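Local coordinates for protein CEP104 (Gallus gallus, PDB 5JO8) that is a centriolar protein whose TOG domain probably binds tubulin or microtubules, at residues S260-V265 with L270-T275. Residues are numbered along the deposited sequence; the frame is centred on the assembly and turned at random.
Sequences SIRKTV and LFDGFT
At the C-terminal end of the TOG domain, helix 265-276 comes back past the loop that leads into it, and Arg262 ties the two together through Asp272. The arginine chain runs extended from CG to NE, long enough to carry its guanidinium to the second half of the helix. Asp272 CG lies anti to its own carbonyl carbon (chi1 -75°), which brings the carboxylate nearer the loop. Arg262 NH1 donates to Asp272 OD1 at 2.9 Å, with an N-H...O angle of 165°; the oxygen lies almost in the guanidinium plane, yet is itself approached from above the carboxylate plane, the two planes being 50° apart. Arg262 NH2 adds a weak bond to Asp272 OD1 at 3.4 Å, so one carboxylate oxygen serves two nitrogens. A second acid, Asp257, forms a salt bridge with Arg262 NE; together the acids fix the guanidinium's position and rotation and probably offset its charge. A water links Arg262 NH2, by a weak bond, to Thr275 OG1, one turn beyond Phe271.

TOG domains are arrays of paired helices, and helix 265-276 closes this one, with Leu270 and Phe274 packing on helix 229-245. Phe271 is also buried, but it faces the loop: its CB lies 3.4 Å from Arg262 NH2, and its ring atom CE2 is 4.2 Å from Ile261 CG2, the two side chains crossing at about a right angle. A branched aliphatic chain suits this apolar flank, because CG2 can meet the phenylalanine while the residue also rests on Pro255. Thr264 fastens the turn: its OG1 donates to Ile261 O at 2.6 Å, beside the backbone bond from Thr264 N.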
loop_
_atom_site.group_PDB
_atom_site.type_symbol
_atom_site.label_atom_id
_atom_site.label_comp_id
_atom_site.label_asym_id
_atom_site.label_seq_id
_atom_site.Cartn_x
_atom_site.Cartn_y
_atom_site.Cartn_z
ATOM N N SER A 260 5.052 32.816 -21.762
ATOM C CA SER A 260 4.366 33.168 -20.527
ATOM C C SER A 260 4.495 32.054 -19.489
ATOM O O SER A 260 4.776 32.305 -18.313
ATOM C CB SER A 260 2.890 33.470 -20.804
ATOM O OG SER A 260 2.191 33.758 -19.604
ATOM N N ILE A 261 4.319 30.820 -19.933
ATOM C CA ILE A 261 4.337 29.697 -19.003
ATOM C C ILE A 261 5.740 29.431 -18.466
ATOM O O ILE A 261 5.897 28.899 -17.368
ATOM C CB ILE A 261 3.686 28.434 -19.603
ATOM C CG1 ILE A 261 3.179 27.522 -18.483
ATOM C CG2 ILE A 261 4.666 27.687 -20.514
ATOM C CD1 ILE A 261 2.539 26.256 -18.986
ATOM N N ARG A 262 6.758 29.816 -19.233
ATOM C CA ARG A 262 8.145 29.636 -18.808
ATOM C C ARG A 262 8.555 30.592 -17.693
ATOM O O ARG A 262 9.635 30.453 -17.120
ATOM C CB ARG A 262 9.092 29.765 -20.000
ATOM C CG ARG A 262 9.150 28.515 -20.852
ATOM C CD ARG A 262 9.632 28.794 -22.269
ATOM N NE ARG A 262 9.795 27.545 -23.011
ATOM C CZ ARG A 262 10.899 26.808 -22.984
ATOM N NH1 ARG A 262 11.941 27.210 -22.259
ATOM N NH2 ARG A 262 10.965 25.675 -23.676
ATOM N N LYS A 263 7.692 31.556 -17.382
ATOM C CA LYS A 263 7.925 32.442 -16.243
ATOM C C LYS A 263 7.825 31.661 -14.932
ATOM O O LYS A 263 8.355 32.084 -13.905
ATOM C CB LYS A 263 6.936 33.611 -16.245
ATOM C CG LYS A 263 7.027 34.514 -17.471
ATOM C CD LYS A 263 5.893 35.534 -17.478
ATOM C CE LYS A 263 5.841 36.307 -18.786
ATOM N NZ LYS A 263 4.608 37.141 -18.900
ATOM N N THR A 264 7.130 30.526 -14.965
ATOM C CA THR A 264 7.170 29.583 -13.849
ATOM C C THR A 264 8.289 28.573 -14.107
ATOM O O THR A 264 8.359 27.973 -15.179
ATOM C CB THR A 264 5.833 28.851 -13.670
ATOM O OG1 THR A 264 5.524 28.131 -14.866
ATOM C CG2 THR A 264 4.724 29.844 -13.392
ATOM N N VAL A 265 9.166 28.396 -13.123
ATOM C CA VAL A 265 10.409 27.651 -13.323
ATOM C C VAL A 265 10.184 26.187 -13.706
ATOM O O VAL A 265 10.938 25.629 -14.503
ATOM C CB VAL A 265 11.351 27.799 -12.106
ATOM C CG1 VAL A 265 12.706 27.169 -12.393
ATOM C CG2 VAL A 265 11.520 29.266 -11.751
ATOM N N LEU A 270 10.663 21.673 -17.416
ATOM C CA LEU A 270 9.979 20.607 -18.133
ATOM C C LEU A 270 10.256 20.671 -19.637
ATOM O O LEU A 270 10.728 19.700 -20.238
ATOM C CB LEU A 270 8.469 20.706 -17.876
ATOM C CG LEU A 270 7.578 19.465 -17.918
ATOM C CD1 LEU A 270 8.206 18.297 -17.175
ATOM C CD2 LEU A 270 6.226 19.804 -17.306
ATOM N N PHE A 271 9.952 21.816 -20.246
ATOM C CA PHE A 271 10.073 21.943 -21.702
ATOM C C PHE A 271 11.533 21.950 -22.181
ATOM O O PHE A 271 11.856 21.305 -23.184
ATOM C CB PHE A 271 9.277 23.149 -22.225
ATOM C CG PHE A 271 7.782 22.977 -22.117
ATOM C CD1 PHE A 271 7.142 21.941 -22.778
ATOM C CD2 PHE A 271 7.024 23.849 -21.357
ATOM C CE1 PHE A 271 5.770 21.775 -22.675
ATOM C CE2 PHE A 271 5.647 23.694 -21.255
ATOM C CZ PHE A 271 5.023 22.652 -21.910
ATOM N N ASP A 272 12.413 22.632 -21.451
ATOM C CA ASP A 272 13.845 22.566 -21.773
ATOM C C ASP A 272 14.353 21.138 -21.659
ATOM O O ASP A 272 15.153 20.682 -22.483
ATOM C CB ASP A 272 14.676 23.466 -20.861
ATOM C CG ASP A 272 14.541 24.927 -21.207
ATOM O OD1 ASP A 272 14.056 25.238 -22.319
ATOM O OD2 ASP A 272 14.925 25.759 -20.362
ATOM N N GLY A 273 13.888 20.437 -20.627
ATOM C CA GLY A 273 14.255 19.051 -20.420
ATOM C C GLY A 273 13.813 18.191 -21.582
ATOM O O GLY A 273 14.560 17.331 -22.038
ATOM N N PHE A 274 12.586 18.414 -22.061
ATOM C CA PHE A 274 12.096 17.691 -23.220
ATOM C C PHE A 274 13.015 17.919 -24.425
ATOM O O PHE A 274 13.366 16.984 -25.148
ATOM C CB PHE A 274 10.675 18.137 -23.583
ATOM C CG PHE A 274 9.601 17.686 -22.618
ATOM C CD1 PHE A 274 9.821 16.663 -21.699
ATOM C CD2 PHE A 274 8.354 18.289 -22.653
ATOM C CE1 PHE A 274 8.808 16.266 -20.826
ATOM C CE2 PHE A 274 7.344 17.896 -21.794
ATOM C CZ PHE A 274 7.568 16.884 -20.881
ATOM N N THR A 275 13.375 19.176 -24.647
ATOM C CA THR A 275 14.237 19.525 -25.769
ATOM C C THR A 275 15.640 18.926 -25.597
ATOM O O THR A 275 16.274 18.543 -26.577
ATOM C CB THR A 275 14.284 21.045 -25.967
ATOM O OG1 THR A 275 12.965 21.519 -26.272
ATOM C CG2 THR A 275 15.229 21.424 -27.116
HETATM O O HOH W 1 12.560 24.108 -25.330
#